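Long-range contacts in 6-phosphogluconolactonase (Thermotoga maritima, PDB 1VL1), which hydrolyses 6-phosphogluconolactone to 6-phosphogluconate, the second step in the oxidative stage of the pentose phosphate pathway: residues V17-E22 with K225-V230; R73-L78 with S108-Y113; D80-P85 with V177-L182; Q137-I142 with T189-L194. All blocks are in the same frame, centred on the assembly; numbering follows the deposited sequence.

Interaction 1. Residues V17-E22 with K225-V230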
loop_
_atom_site.group_PDB
_atom_site.type_symbol
_atom_site.label_atom_id
_atom_site.label_comp_id
_atom_site.label_asym_id
_atom_site.label_seq_id
_atom_site.Cartn_x
_atom_site.Cartn_y
_atom_site.Cartn_z
ATOM N N VAL A 17 -0.748 -16.917 3.047
ATOM C CA VAL A 17 -2.021 -17.286 3.668
ATOM C C VAL A 17 -3.127 -16.512 2.951
ATOM O O VAL A 17 -2.947 -15.348 2.646
ATOM C CB VAL A 17 -1.989 -17.044 5.194
ATOM C CG1 VAL A 17 -3.263 -17.465 5.826
ATOM C CG2 VAL A 17 -0.805 -17.789 5.813
ATOM N N ILE A 18 -4.219 -17.208 2.588
ATOM C CA ILE A 18 -5.393 -16.598 1.985
ATOM C C ILE A 18 -6.617 -16.863 2.876
ATOM O O ILE A 18 -6.916 -17.984 3.197
ATOM C CB ILE A 18 -5.680 -17.197 0.565
ATOM C CG1 ILE A 18 -4.523 -16.912 -0.390
ATOM C CG2 ILE A 18 -6.951 -16.614 0.031
ATOM C CD1 ILE A 18 -4.399 -17.861 -1.483
ATOM N N TYR A 19 -7.270 -15.767 3.295
ATOM C CA TYR A 19 -8.520 -15.806 4.036
ATOM C C TYR A 19 -9.634 -15.513 3.069
ATOM O O TYR A 19 -9.579 -14.459 2.438
ATOM C CB TYR A 19 -8.528 -14.722 5.106
ATOM C CG TYR A 19 -7.568 -14.977 6.248
ATOM C CD1 TYR A 19 -7.945 -15.700 7.356
ATOM C CD2 TYR A 19 -6.301 -14.446 6.230
ATOM C CE1 TYR A 19 -7.067 -15.928 8.368
ATOM C CE2 TYR A 19 -5.424 -14.675 7.235
ATOM C CZ TYR A 19 -5.802 -15.379 8.306
ATOM O OH TYR A 19 -4.901 -15.555 9.329
ATOM N N LEU A 20 -10.623 -16.392 2.998
ATOM C CA LEU A 20 -11.800 -16.230 2.162
ATOM C C LEU A 20 -12.949 -15.891 3.096
ATOM O O LEU A 20 -13.333 -16.712 3.931
ATOM C CB LEU A 20 -12.154 -17.483 1.397
ATOM C CG LEU A 20 -11.134 -18.101 0.456
ATOM C CD1 LEU A 20 -11.738 -19.301 -0.182
ATOM C CD2 LEU A 20 -10.741 -17.097 -0.579
ATOM N N LEU A 21 -13.491 -14.690 2.924
ATOM C CA LEU A 21 -14.479 -14.104 3.812
ATOM C C LEU A 21 -15.796 -13.863 3.062
ATOM O O LEU A 21 -15.803 -13.378 1.935
ATOM C CB LEU A 21 -13.967 -12.768 4.324
ATOM C CG LEU A 21 -12.610 -12.852 5.020
ATOM C CD1 LEU A 21 -11.758 -11.614 4.873
ATOM C CD2 LEU A 21 -12.880 -13.192 6.472
ATOM N N GLU A 22 -16.878 -14.159 3.744
ATOM C CA GLU A 22 -18.235 -14.126 3.197
ATOM C C GLU A 22 -19.054 -12.979 3.792
ATOM O O GLU A 22 -20.107 -12.599 3.243
ATOM C CB GLU A 22 -18.949 -15.407 3.584
ATOM C CG GLU A 22 -18.436 -16.695 2.948
ATOM C CD GLU A 22 -18.911 -16.873 1.513
ATOM O OE1 GLU A 22 -19.822 -16.122 1.073
ATOM O OE2 GLU A 22 -18.372 -17.768 0.821
ATOM N N LYS A 225 5.873 -13.080 5.588
ATOM C CA LYS A 225 4.560 -13.585 5.181
ATOM C C LYS A 225 3.837 -12.702 4.190
ATOM O O LYS A 225 3.954 -11.502 4.245
ATOM C CB LYS A 225 3.677 -13.727 6.414
ATOM C CG LYS A 225 2.629 -14.788 6.280
ATOM C CD LYS A 225 1.833 -15.010 7.593
ATOM C CE LYS A 225 2.712 -15.518 8.668
ATOM N NZ LYS A 225 1.955 -16.292 9.723
ATOM N N THR A 226 3.072 -13.331 3.290
ATOM C CA THR A 226 2.129 -12.651 2.431
ATOM C C THR A 226 0.738 -13.184 2.762
ATOM O O THR A 226 0.528 -14.388 2.888
ATOM C CB THR A 226 2.434 -12.923 0.972
ATOM O OG1 THR A 226 3.793 -12.549 0.694
ATOM C CG2 THR A 226 1.617 -12.114 0.091
ATOM N N VAL A 227 -0.180 -12.266 2.974
ATOM C CA VAL A 227 -1.547 -12.593 3.357
ATOM C C VAL A 227 -2.538 -11.924 2.450
ATOM O O VAL A 227 -2.466 -10.713 2.235
ATOM C CB VAL A 227 -1.825 -12.096 4.782
ATOM C CG1 VAL A 227 -3.276 -12.458 5.153
ATOM C CG2 VAL A 227 -0.821 -12.703 5.820
ATOM N N TRP A 228 -3.500 -12.685 1.927
ATOM C CA TRP A 228 -4.590 -12.133 1.145
ATOM C C TRP A 228 -5.876 -12.199 2.009
ATOM O O TRP A 228 -6.200 -13.221 2.587
ATOM C CB TRP A 228 -4.817 -12.938 -0.127
ATOM C CG TRP A 228 -3.657 -12.864 -1.103
ATOM C CD1 TRP A 228 -2.454 -13.489 -0.965
ATOM C CD2 TRP A 228 -3.601 -12.154 -2.331
ATOM N NE1 TRP A 228 -1.647 -13.211 -2.027
ATOM C CE2 TRP A 228 -2.310 -12.349 -2.868
ATOM C CE3 TRP A 228 -4.487 -11.350 -3.020
ATOM C CZ2 TRP A 228 -1.924 -11.830 -4.087
ATOM C CZ3 TRP A 228 -4.091 -10.828 -4.239
ATOM C CH2 TRP A 228 -2.811 -11.051 -4.740
ATOM N N PHE A 229 -6.611 -11.088 2.038
ATOM C CA PHE A 229 -7.933 -11.065 2.640
ATOM C C PHE A 229 -8.894 -10.889 1.470
ATOM O O PHE A 229 -8.942 -9.809 0.853
ATOM C CB PHE A 229 -8.046 -9.901 3.630
ATOM C CG PHE A 229 -7.162 -10.020 4.812
ATOM C CD1 PHE A 229 -7.499 -10.837 5.835
ATOM C CD2 PHE A 229 -5.974 -9.278 4.913
ATOM C CE1 PHE A 229 -6.666 -10.981 6.943
ATOM C CE2 PHE A 229 -5.141 -9.412 6.041
ATOM C CZ PHE A 229 -5.496 -10.227 7.048
ATOM N N VAL A 230 -9.635 -11.940 1.160
ATOM C CA VAL A 230 -10.459 -12.004 -0.036
ATOM C C VAL A 230 -11.934 -12.033 0.317
ATOM O O VAL A 230 -12.400 -12.955 1.005
ATOM C CB VAL A 230 -10.136 -13.249 -0.819
ATOM C CG1 VAL A 230 -10.952 -13.288 -2.140
ATOM C CG2 VAL A 230 -8.627 -13.324 -1.059
#
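A parallel pair of beta strands brings the two ends of the chain together: strand 16-21, close to the N-terminus, lies against strand 225-231, with Tyr19 beside Phe229 and Ile18 beside Trp228. Five backbone bonds alternate between the strands, among them Val17 N to Thr226 O at 2.8 Å and the almost straight Tyr19 N to Trp228 O at 2.9 Å (176° at the hydrogen). The Tyr19 and Phe229 side chains lie side by side, and Tyr19 CD2 comes 3.6 Å from Phe229 CE1. The planes of the Tyr19 and Phe229 rings are 11° apart, but the rings are slid so far, centroids 5.2 Å apart, that they barely overlap. Strand 225-231 pairs in parallel with 192-198 on its other side, and helices 25-43 and 200-210 pack on the two faces, consistent with the Rossmann-like alpha/beta fold of the family. Val227 CG1, anti to its backbone nitrogen (chi1 180°), reaches the edge of the Tyr19 ring at 3.7 Å from Tyr19 CE2 and also lies over a face of Phe229. An alanine in place of Tyr19 is likely to leave Phe229 and Val227 CG1 without their ring neighbour and open a gap toward Phe28 of helix 25-43. On the other face Ile18 CG2 meets Val230 CG2 at 3.8 Å, while Leu20 CD2 packs beside Val230 CB; helix 200-210 touches Trp228 and Val230 here.

Interaction 2. Residues R73-L78 with S108-Y113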
loop_
_atom_site.group_PDB
_atom_site.type_symbol
_atom_site.label_atom_id
_atom_site.label_comp_id
_atom_site.label_asym_id
_atom_site.label_seq_id
_atom_site.Cartn_x
_atom_site.Cartn_y
_atom_site.Cartn_z
ATOM N N ARG A 73 4.219 6.588 17.184
ATOM C CA ARG A 73 5.198 5.493 16.944
ATOM C C ARG A 73 4.944 4.841 15.599
ATOM O O ARG A 73 5.636 3.896 15.225
ATOM C CB ARG A 73 5.042 4.472 18.062
ATOM C CG ARG A 73 5.481 5.023 19.403
ATOM C CD ARG A 73 5.264 4.083 20.569
ATOM N NE ARG A 73 5.961 2.815 20.327
ATOM C CZ ARG A 73 5.585 1.648 20.824
ATOM N NH1 ARG A 73 4.569 1.555 21.671
ATOM N NH2 ARG A 73 6.283 0.558 20.543
ATOM N N ILE A 74 3.961 5.317 14.845
ATOM C CA ILE A 74 3.635 4.686 13.571
ATOM C C ILE A 74 3.907 5.613 12.415
ATOM O O ILE A 74 3.393 6.721 12.389
ATOM C CB ILE A 74 2.181 4.184 13.518
ATOM C CG1 ILE A 74 1.894 3.261 14.722
ATOM C CG2 ILE A 74 1.931 3.482 12.191
ATOM C CD1 ILE A 74 0.413 3.025 14.986
ATOM N N HIS A 75 4.755 5.173 11.484
ATOM C CA HIS A 75 5.097 5.972 10.267
ATOM C C HIS A 75 4.451 5.400 9.039
ATOM O O HIS A 75 4.516 4.171 8.813
ATOM C CB HIS A 75 6.610 6.023 10.097
ATOM C CG HIS A 75 7.298 6.706 11.225
ATOM N ND1 HIS A 75 7.907 7.930 11.095
ATOM C CD2 HIS A 75 7.426 6.345 12.521
ATOM C CE1 HIS A 75 8.370 8.304 12.274
ATOM N NE2 HIS A 75 8.095 7.361 13.153
ATOM N N PHE A 76 3.828 6.264 8.229
ATOM C CA PHE A 76 3.050 5.792 7.092
ATOM C C PHE A 76 3.662 6.299 5.760
ATOM O O PHE A 76 4.125 7.413 5.703
ATOM C CB PHE A 76 1.575 6.296 7.180
ATOM C CG PHE A 76 0.759 5.625 8.278
ATOM C CD1 PHE A 76 0.308 4.336 8.111
ATOM C CD2 PHE A 76 0.505 6.256 9.466
ATOM C CE1 PHE A 76 -0.439 3.700 9.083
ATOM C CE2 PHE A 76 -0.252 5.600 10.456
ATOM C CZ PHE A 76 -0.700 4.352 10.245
ATOM N N PHE A 77 3.597 5.455 4.736
ATOM C CA PHE A 77 4.110 5.763 3.418
ATOM C C PHE A 77 3.104 5.372 2.379
ATOM O O PHE A 77 2.546 4.280 2.456
ATOM C CB PHE A 77 5.401 4.963 3.159
ATOM C CG PHE A 77 6.448 5.161 4.208
ATOM C CD1 PHE A 77 6.387 4.467 5.411
ATOM C CD2 PHE A 77 7.486 6.003 3.994
ATOM C CE1 PHE A 77 7.304 4.686 6.393
ATOM C CE2 PHE A 77 8.440 6.229 4.995
ATOM C CZ PHE A 77 8.357 5.553 6.168
ATOM N N LEU A 78 2.817 6.205 1.387
ATOM C CA LEU A 78 2.007 5.730 0.256
ATOM C C LEU A 78 2.742 4.730 -0.621
ATOM O O LEU A 78 3.929 4.921 -0.889
ATOM C CB LEU A 78 1.630 6.906 -0.614
ATOM C CG LEU A 78 0.343 7.579 -0.180
ATOM C CD1 LEU A 78 0.190 7.894 1.281
ATOM C CD2 LEU A 78 0.200 8.786 -1.018
ATOM N N SER A 108 2.542 15.027 11.925
ATOM C CA SER A 108 2.835 15.349 10.501
ATOM C C SER A 108 4.096 14.676 9.960
ATOM O O SER A 108 4.098 14.131 8.848
ATOM C CB SER A 108 2.945 16.848 10.309
ATOM O OG SER A 108 3.261 17.108 8.954
ATOM N N GLY A 109 5.141 14.700 10.780
ATOM C CA GLY A 109 6.445 14.127 10.459
ATOM C C GLY A 109 6.421 12.626 10.199
ATOM O O GLY A 109 7.355 12.091 9.607
ATOM N N ASN A 110 5.340 11.960 10.634
ATOM C CA ASN A 110 5.194 10.511 10.448
ATOM C C ASN A 110 4.508 10.138 9.172
ATOM O O ASN A 110 4.362 8.951 8.896
ATOM C CB ASN A 110 4.393 9.897 11.590
ATOM C CG ASN A 110 5.132 9.871 12.878
ATOM O OD1 ASN A 110 6.029 10.716 13.202
ATOM N ND2 ASN A 110 4.752 8.905 13.683
ATOM N N VAL A 111 4.060 11.119 8.372
ATOM C CA VAL A 111 3.294 10.808 7.195
ATOM C C VAL A 111 4.127 11.190 5.994
ATOM O O VAL A 111 4.496 12.339 5.834
ATOM C CB VAL A 111 1.924 11.553 7.142
ATOM C CG1 VAL A 111 1.233 11.350 5.811
ATOM C CG2 VAL A 111 1.082 11.103 8.272
ATOM N N HIS A 112 4.287 10.229 5.096
ATOM C CA HIS A 112 5.153 10.396 3.965
ATOM C C HIS A 112 4.402 10.123 2.674
ATOM O O HIS A 112 3.778 9.077 2.514
ATOM C CB HIS A 112 6.366 9.438 4.112
ATOM C CG HIS A 112 7.114 9.578 5.415
ATOM N ND1 HIS A 112 8.154 10.464 5.596
ATOM C CD2 HIS A 112 6.950 8.945 6.604
ATOM C CE1 HIS A 112 8.594 10.364 6.838
ATOM N NE2 HIS A 112 7.849 9.493 7.482
ATOM N N TYR A 113 4.477 11.069 1.740
ATOM C CA TYR A 113 3.735 10.998 0.511
ATOM C C TYR A 113 4.523 11.589 -0.647
ATOM O O TYR A 113 5.613 12.137 -0.453
ATOM C CB TYR A 113 2.339 11.665 0.668
ATOM C CG TYR A 113 2.377 13.151 0.981
ATOM C CD1 TYR A 113 2.471 14.140 -0.021
ATOM C CD2 TYR A 113 2.379 13.556 2.293
ATOM C CE1 TYR A 113 2.554 15.486 0.291
ATOM C CE2 TYR A 113 2.423 14.909 2.624
ATOM C CZ TYR A 113 2.522 15.884 1.614
ATOM O OH TYR A 113 2.585 17.244 1.960
#
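The imidazole of His75 takes the side-chain amide of Asn110 over one face, the two planes 17° apart and stacked, with Asn110 OD1 3.5 Å from His75 CE1. At the edge of the same ring, in its plane, stands His112 NE2, 3.9 Å from His75 ND1. His112 CG stands beside its backbone nitrogen (chi1 -54°), as does Phe77 CG, which lays the two rings alongside each other. Their planes are 9° apart but offset, overlap is slight, and His112 CD2 lies over one face of Phe77 toward the rim, 3.5 Å from Phe77 CE2. Phe76 O sits at the edge of the imidazole. Asn110 ND2 gives a hydrogen bond to Ile74 O (2.9 Å), approaching from above the carbonyl plane, and a second to Asn72 O, so two acceptors hold the amide in its stacked pose. The backbones add Phe76 N to Asn110 O at 2.8 Å, then His112 N to Phe76 O. His112 ND1 is bonded to Glu130 of helix 120-134, which also packs on Phe77. On the other face, Phe76 and Val111 meet Phe101 of helix 92-101, the connection in this beta-alpha-beta unit, while strand 47-51 flanks 74-82 on the side away from 111-112.

Interaction 3. Residues D80-P85 with V177-L182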
loop_
_atom_site.group_PDB
_atom_site.type_symbol
_atom_site.label_atom_id
_atom_site.label_comp_id
_atom_site.label_asym_id
_atom_site.label_seq_id
_atom_site.Cartn_x
_atom_site.Cartn_y
_atom_site.Cartn_z
ATOM N N ASP A 80 2.043 4.394 -3.784
ATOM C CA ASP A 80 2.069 5.026 -5.067
ATOM C C ASP A 80 1.184 6.271 -5.054
ATOM O O ASP A 80 0.331 6.468 -4.200
ATOM C CB ASP A 80 1.606 4.078 -6.176
ATOM C CG ASP A 80 0.159 3.709 -6.042
ATOM O OD1 ASP A 80 -0.219 2.938 -5.125
ATOM O OD2 ASP A 80 -0.659 4.216 -6.804
ATOM N N GLU A 81 1.345 7.067 -6.077
ATOM C CA GLU A 81 0.521 8.269 -6.200
ATOM C C GLU A 81 0.271 8.571 -7.674
ATOM O O GLU A 81 1.121 8.392 -8.529
ATOM C CB GLU A 81 1.140 9.477 -5.521
ATOM C CG GLU A 81 0.307 10.734 -5.556
ATOM C CD GLU A 81 -1.019 10.552 -4.876
ATOM O OE1 GLU A 81 -1.962 10.081 -5.546
ATOM O OE2 GLU A 81 -1.108 10.931 -3.706
ATOM N N ARG A 82 -0.940 9.032 -7.939
ATOM C CA ARG A 82 -1.306 9.564 -9.238
ATOM C C ARG A 82 -0.693 10.950 -9.372
ATOM O O ARG A 82 -0.775 11.782 -8.463
ATOM C CB ARG A 82 -2.834 9.612 -9.374
ATOM C CG ARG A 82 -3.458 8.237 -9.544
ATOM C CD ARG A 82 -3.765 7.524 -8.243
ATOM N NE ARG A 82 -4.610 6.368 -8.534
ATOM C CZ ARG A 82 -5.918 6.390 -8.674
ATOM N NH1 ARG A 82 -6.592 7.491 -8.523
ATOM N NH2 ARG A 82 -6.571 5.288 -8.980
ATOM N N TYR A 83 -0.132 11.245 -10.554
ATOM C CA TYR A 83 0.591 12.506 -10.780
ATOM C C TYR A 83 -0.440 13.567 -11.160
ATOM O O TYR A 83 -0.571 14.015 -12.301
ATOM C CB TYR A 83 1.729 12.390 -11.829
ATOM C CG TYR A 83 2.624 13.623 -11.847
ATOM C CD1 TYR A 83 3.458 13.922 -10.793
ATOM C CD2 TYR A 83 2.639 14.490 -12.943
ATOM C CE1 TYR A 83 4.258 15.045 -10.805
ATOM C CE2 TYR A 83 3.421 15.635 -12.966
ATOM C CZ TYR A 83 4.253 15.907 -11.932
ATOM O OH TYR A 83 5.011 17.056 -11.990
ATOM N N VAL A 84 -1.137 13.979 -10.119
ATOM C CA VAL A 84 -2.156 14.996 -10.146
ATOM C C VAL A 84 -2.045 15.796 -8.857
ATOM O O VAL A 84 -1.383 15.387 -7.889
ATOM C CB VAL A 84 -3.584 14.331 -10.224
ATOM C CG1 VAL A 84 -3.679 13.435 -11.409
ATOM C CG2 VAL A 84 -3.916 13.549 -8.952
ATOM N N PRO A 85 -2.681 16.957 -8.820
ATOM C CA PRO A 85 -2.616 17.766 -7.595
ATOM C C PRO A 85 -3.083 17.001 -6.356
ATOM O O PRO A 85 -3.992 16.163 -6.416
ATOM C CB PRO A 85 -3.478 18.968 -7.919
ATOM C CG PRO A 85 -3.467 19.052 -9.463
ATOM C CD PRO A 85 -3.396 17.632 -9.922
ATOM N N VAL A 177 -3.181 8.466 -16.123
ATOM C CA VAL A 177 -2.281 9.550 -15.737
ATOM C C VAL A 177 -0.948 8.951 -15.358
ATOM O O VAL A 177 -0.882 7.771 -14.983
ATOM C CB VAL A 177 -2.844 10.370 -14.519
ATOM C CG1 VAL A 177 -4.107 11.154 -14.949
ATOM C CG2 VAL A 177 -3.087 9.517 -13.271
ATOM N N PRO A 178 0.131 9.712 -15.476
ATOM C CA PRO A 178 1.410 9.231 -15.014
ATOM C C PRO A 178 1.336 8.959 -13.524
ATOM O O PRO A 178 0.521 9.551 -12.821
ATOM C CB PRO A 178 2.355 10.381 -15.313
ATOM C CG PRO A 178 1.719 11.132 -16.327
ATOM C CD PRO A 178 0.223 11.063 -16.049
ATOM N N ARG A 179 2.129 8.004 -13.083
ATOM C CA ARG A 179 2.131 7.571 -11.686
ATOM C C ARG A 179 3.562 7.543 -11.130
ATOM O O ARG A 179 4.545 7.296 -11.878
ATOM C CB ARG A 179 1.554 6.155 -11.468
ATOM C CG ARG A 179 0.364 5.699 -12.278
ATOM C CD ARG A 179 -0.805 6.458 -11.956
ATOM N NE ARG A 179 -2.084 5.963 -12.541
ATOM C CZ ARG A 179 -2.930 5.143 -11.934
ATOM N NH1 ARG A 179 -2.607 4.514 -10.794
ATOM N NH2 ARG A 179 -4.109 4.921 -12.482
ATOM N N VAL A 180 3.664 7.754 -9.820
ATOM C CA VAL A 180 4.883 7.554 -9.056
ATOM C C VAL A 180 4.619 6.321 -8.196
ATOM O O VAL A 180 3.562 6.223 -7.585
ATOM C CB VAL A 180 5.185 8.777 -8.202
ATOM C CG1 VAL A 180 6.310 8.461 -7.194
ATOM C CG2 VAL A 180 5.466 9.948 -9.098
ATOM N N THR A 181 5.529 5.355 -8.215
ATOM C CA THR A 181 5.275 4.136 -7.482
ATOM C C THR A 181 6.494 3.566 -6.826
ATOM O O THR A 181 7.603 3.656 -7.343
ATOM C CB THR A 181 4.633 3.066 -8.447
ATOM O OG1 THR A 181 4.182 1.906 -7.695
ATOM C CG2 THR A 181 5.619 2.599 -9.450
ATOM N N LEU A 182 6.293 2.940 -5.650
ATOM C CA LEU A 182 7.301 2.049 -5.163
ATOM C C LEU A 182 7.426 0.912 -6.130
ATOM O O LEU A 182 6.462 0.565 -6.823
ATOM C CB LEU A 182 6.898 1.449 -3.822
ATOM C CG LEU A 182 6.841 2.403 -2.648
ATOM C CD1 LEU A 182 6.604 1.650 -1.288
ATOM C CD2 LEU A 182 7.964 3.252 -2.511
HETATM O O HOH W 1 -5.166 2.954 -10.255
#
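Arg82 runs alongside Arg179 across an antiparallel strand pair, and each stage of its side chain has a neighbour. Arg82 CB lies 3.9 Å from Val177 CG2; Arg82 CG stays near that methyl and also sits over one face of the Arg179 guanidinium. A turn about the CB-CG bond (chi2 87°) keeps the chain above this guanidinium, with Arg82 NE 3.5 Å from Arg179 NH1. At the tip, Arg82 NH1 bonds to Gln90 O, whereas Arg82 NH2 gives a 3.0 Å hydrogen bond to a water that also accepts one from Arg179 NH1. This shared water bridges the two guanidinium groups, whose planes stand 67° apart. A bound citrate, probably from the crystallisation liquor, lies about 4 Å from the Arg82 side chain, consistent with an anion-accepting pocket beside the arginine pair. Ser153 OG bonds to both Arg179 NH1 and Asp80 OD2, linking groups of opposite charge too far apart for a salt bridge. Glu81 and Val180 form a hydrogen-bonded antiparallel pair (Glu81 N to Val180 O 2.8 Å, Val180 N to Glu81 O 2.9 Å), and Tyr83 N donates a hydrogen bond to Pro178 O where an inverse gamma turn centred on Tyr83 ends the pairing. Strand 179-182 thus joins the end of strand 74-82 to strand 166-168, while helix 120-134 packs through Ile120 on Tyr83, Pro178 and Val180.

Interaction 4. Residues Q137-I142 with T189-L194; sequences QFDLAI and TSLYVL
Leu194 N donates to Ala141 O at 2.8 Å, a nearly straight bond that ties two parallel strands, and Ala141 N returns one to Tyr192 O. Nearer the start of the pairing, Phe138 O accepts from Leu191 N (3.0 Å) and receives a CA-H...O contact from Ser190. Gln137, its CG anti to the backbone nitrogen (chi1 -174°), reaches across Leu191 at about a right angle, with Gln137 OE1 3.7 Å from Leu191 CD2 and bonded to Lys223 NZ. Shortened to an alanine here, the side chain is likely to leave Lys223 NZ without this acceptor and the Leu191 methyls without the amide beside them. Leu140 CD1 packs against Leu194 CG at 3.7 Å, and the Ala141 methyl lies near Ser190 OG, itself bonded to Leu187 O. Asp139 forms a salt bridge with Lys44. The pair sits mid-sheet: strand 47-51 flanks 140-143, strand 225-231 flanks 192-198, and helix 25-43 packs on Leu140, Ile142 and Leu194.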
loop_
_atom_site.group_PDB
_atom_site.type_symbol
_atom_site.label_atom_id
_atom_site.label_comp_id
_atom_site.label_asym_id
_atom_site.label_seq_id
_atom_site.Cartn_x
_atom_site.Cartn_y
_atom_site.Cartn_z
ATOM N N GLN A 137 13.604 -0.885 5.952
ATOM C CA GLN A 137 12.696 -2.021 5.976
ATOM C C GLN A 137 11.306 -1.574 6.399
ATOM O O GLN A 137 11.161 -1.013 7.463
ATOM C CB GLN A 137 13.214 -3.064 6.986
ATOM C CG GLN A 137 12.462 -4.364 7.019
ATOM C CD GLN A 137 13.155 -5.416 7.868
ATOM O OE1 GLN A 137 13.826 -6.314 7.332
ATOM N NE2 GLN A 137 13.000 -5.314 9.192
ATOM N N PHE A 138 10.284 -1.837 5.585
ATOM C CA PHE A 138 8.913 -1.658 6.043
ATOM C C PHE A 138 8.510 -2.863 6.884
ATOM O O PHE A 138 8.943 -4.011 6.633
ATOM C CB PHE A 138 7.967 -1.501 4.873
ATOM C CG PHE A 138 8.296 -0.380 3.957
ATOM C CD1 PHE A 138 8.235 0.938 4.403
ATOM C CD2 PHE A 138 8.607 -0.609 2.642
ATOM C CE1 PHE A 138 8.531 1.991 3.545
ATOM C CE2 PHE A 138 8.861 0.444 1.760
ATOM C CZ PHE A 138 8.847 1.742 2.217
ATOM N N ASP A 139 7.701 -2.612 7.885
ATOM C CA ASP A 139 7.150 -3.680 8.736
ATOM C C ASP A 139 5.901 -4.293 8.091
ATOM O O ASP A 139 5.706 -5.511 8.126
ATOM C CB ASP A 139 6.798 -3.104 10.112
ATOM C CG ASP A 139 8.004 -2.708 10.876
ATOM O OD1 ASP A 139 8.869 -3.575 11.198
ATOM O OD2 ASP A 139 8.200 -1.520 11.186
ATOM N N LEU A 140 5.107 -3.452 7.451
ATOM C CA LEU A 140 3.820 -3.871 6.955
ATOM C C LEU A 140 3.452 -3.105 5.722
ATOM O O LEU A 140 3.662 -1.902 5.695
ATOM C CB LEU A 140 2.834 -3.582 8.044
ATOM C CG LEU A 140 1.379 -3.970 7.914
ATOM C CD1 LEU A 140 1.256 -5.445 7.634
ATOM C CD2 LEU A 140 0.668 -3.692 9.196
ATOM N N ALA A 141 2.940 -3.790 4.690
ATOM C CA ALA A 141 2.438 -3.140 3.517
ATOM C C ALA A 141 0.982 -3.589 3.361
ATOM O O ALA A 141 0.702 -4.763 3.407
ATOM C CB ALA A 141 3.239 -3.490 2.290
ATOM N N ILE A 142 0.084 -2.640 3.267
ATOM C CA ILE A 142 -1.360 -2.883 3.064
ATOM C C ILE A 142 -1.699 -2.446 1.651
ATOM O O ILE A 142 -1.759 -1.225 1.306
ATOM C CB ILE A 142 -2.236 -2.140 4.129
ATOM C CG1 ILE A 142 -1.783 -2.468 5.543
ATOM C CG2 ILE A 142 -3.716 -2.493 3.949
ATOM C CD1 ILE A 142 -2.389 -1.628 6.641
ATOM N N THR A 189 10.883 -5.265 0.652
ATOM C CA THR A 189 11.528 -5.126 1.952
ATOM C C THR A 189 10.545 -5.276 3.114
ATOM O O THR A 189 10.982 -5.390 4.264
ATOM C CB THR A 189 12.238 -3.768 2.152
ATOM O OG1 THR A 189 11.283 -2.691 2.145
ATOM C CG2 THR A 189 13.208 -3.484 1.011
ATOM N N SER A 190 9.251 -5.297 2.826
ATOM C CA SER A 190 8.245 -5.405 3.875
ATOM C C SER A 190 8.248 -6.784 4.522
ATOM O O SER A 190 8.242 -7.800 3.833
ATOM C CB SER A 190 6.878 -5.144 3.295
ATOM O OG SER A 190 6.724 -3.923 2.603
ATOM N N LEU A 191 8.256 -6.827 5.857
ATOM C CA LEU A 191 8.172 -8.086 6.598
ATOM C C LEU A 191 6.838 -8.799 6.273
ATOM O O LEU A 191 6.834 -9.995 5.990
ATOM C CB LEU A 191 8.328 -7.848 8.108
ATOM C CG LEU A 191 9.676 -7.263 8.563
ATOM C CD1 LEU A 191 9.659 -7.013 10.084
ATOM C CD2 LEU A 191 10.836 -8.253 8.228
ATOM N N TYR A 192 5.745 -8.037 6.276
ATOM C CA TYR A 192 4.404 -8.578 6.031
ATOM C C TYR A 192 3.743 -7.791 4.925
ATOM O O TYR A 192 3.751 -6.580 4.937
ATOM C CB TYR A 192 3.560 -8.509 7.310
ATOM C CG TYR A 192 4.144 -9.299 8.459
ATOM C CD1 TYR A 192 3.929 -10.641 8.560
ATOM C CD2 TYR A 192 4.980 -8.680 9.413
ATOM C CE1 TYR A 192 4.503 -11.395 9.588
ATOM C CE2 TYR A 192 5.581 -9.428 10.471
ATOM C CZ TYR A 192 5.321 -10.798 10.531
ATOM O OH TYR A 192 5.844 -11.596 11.536
ATOM N N VAL A 193 3.218 -8.495 3.919
ATOM C CA VAL A 193 2.485 -7.883 2.881
ATOM C C VAL A 193 1.046 -8.425 2.971
ATOM O O VAL A 193 0.840 -9.648 3.031
ATOM C CB VAL A 193 3.058 -8.224 1.497
ATOM C CG1 VAL A 193 2.137 -7.789 0.435
ATOM C CG2 VAL A 193 4.400 -7.552 1.294
ATOM N N LEU A 194 0.104 -7.495 3.064
ATOM C CA LEU A 194 -1.326 -7.810 3.107
ATOM C C LEU A 194 -1.969 -7.309 1.841
ATOM O O LEU A 194 -1.862 -6.127 1.510
ATOM C CB LEU A 194 -1.997 -7.104 4.289
ATOM C CG LEU A 194 -1.324 -7.265 5.656
ATOM C CD1 LEU A 194 -2.237 -6.689 6.797
ATOM C CD2 LEU A 194 -0.976 -8.661 5.943
#

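How the interactions relate
All four contacts belong to one mixed sheet, but they sample different parts of it. Interaction 4 is the buried one, its centre about 9 Å from the centre of the chain, held by backbone bonds and mostly aliphatic packing. Interaction 1, touching it through neighbouring strands 192-198 and 225-231, is only partly buried, with aromatic and aliphatic side chains. Interactions 2 and 3, also partly buried, share strand 74-82 and lie across the chain's centre from interaction 1: one uses parallel pairing with stacked amide and imidazole groups, the other antiparallel pairing with arginines and water. Phe138 joins interaction 4 to both, through Phe77 of interaction 2 and Leu182 of interaction 3.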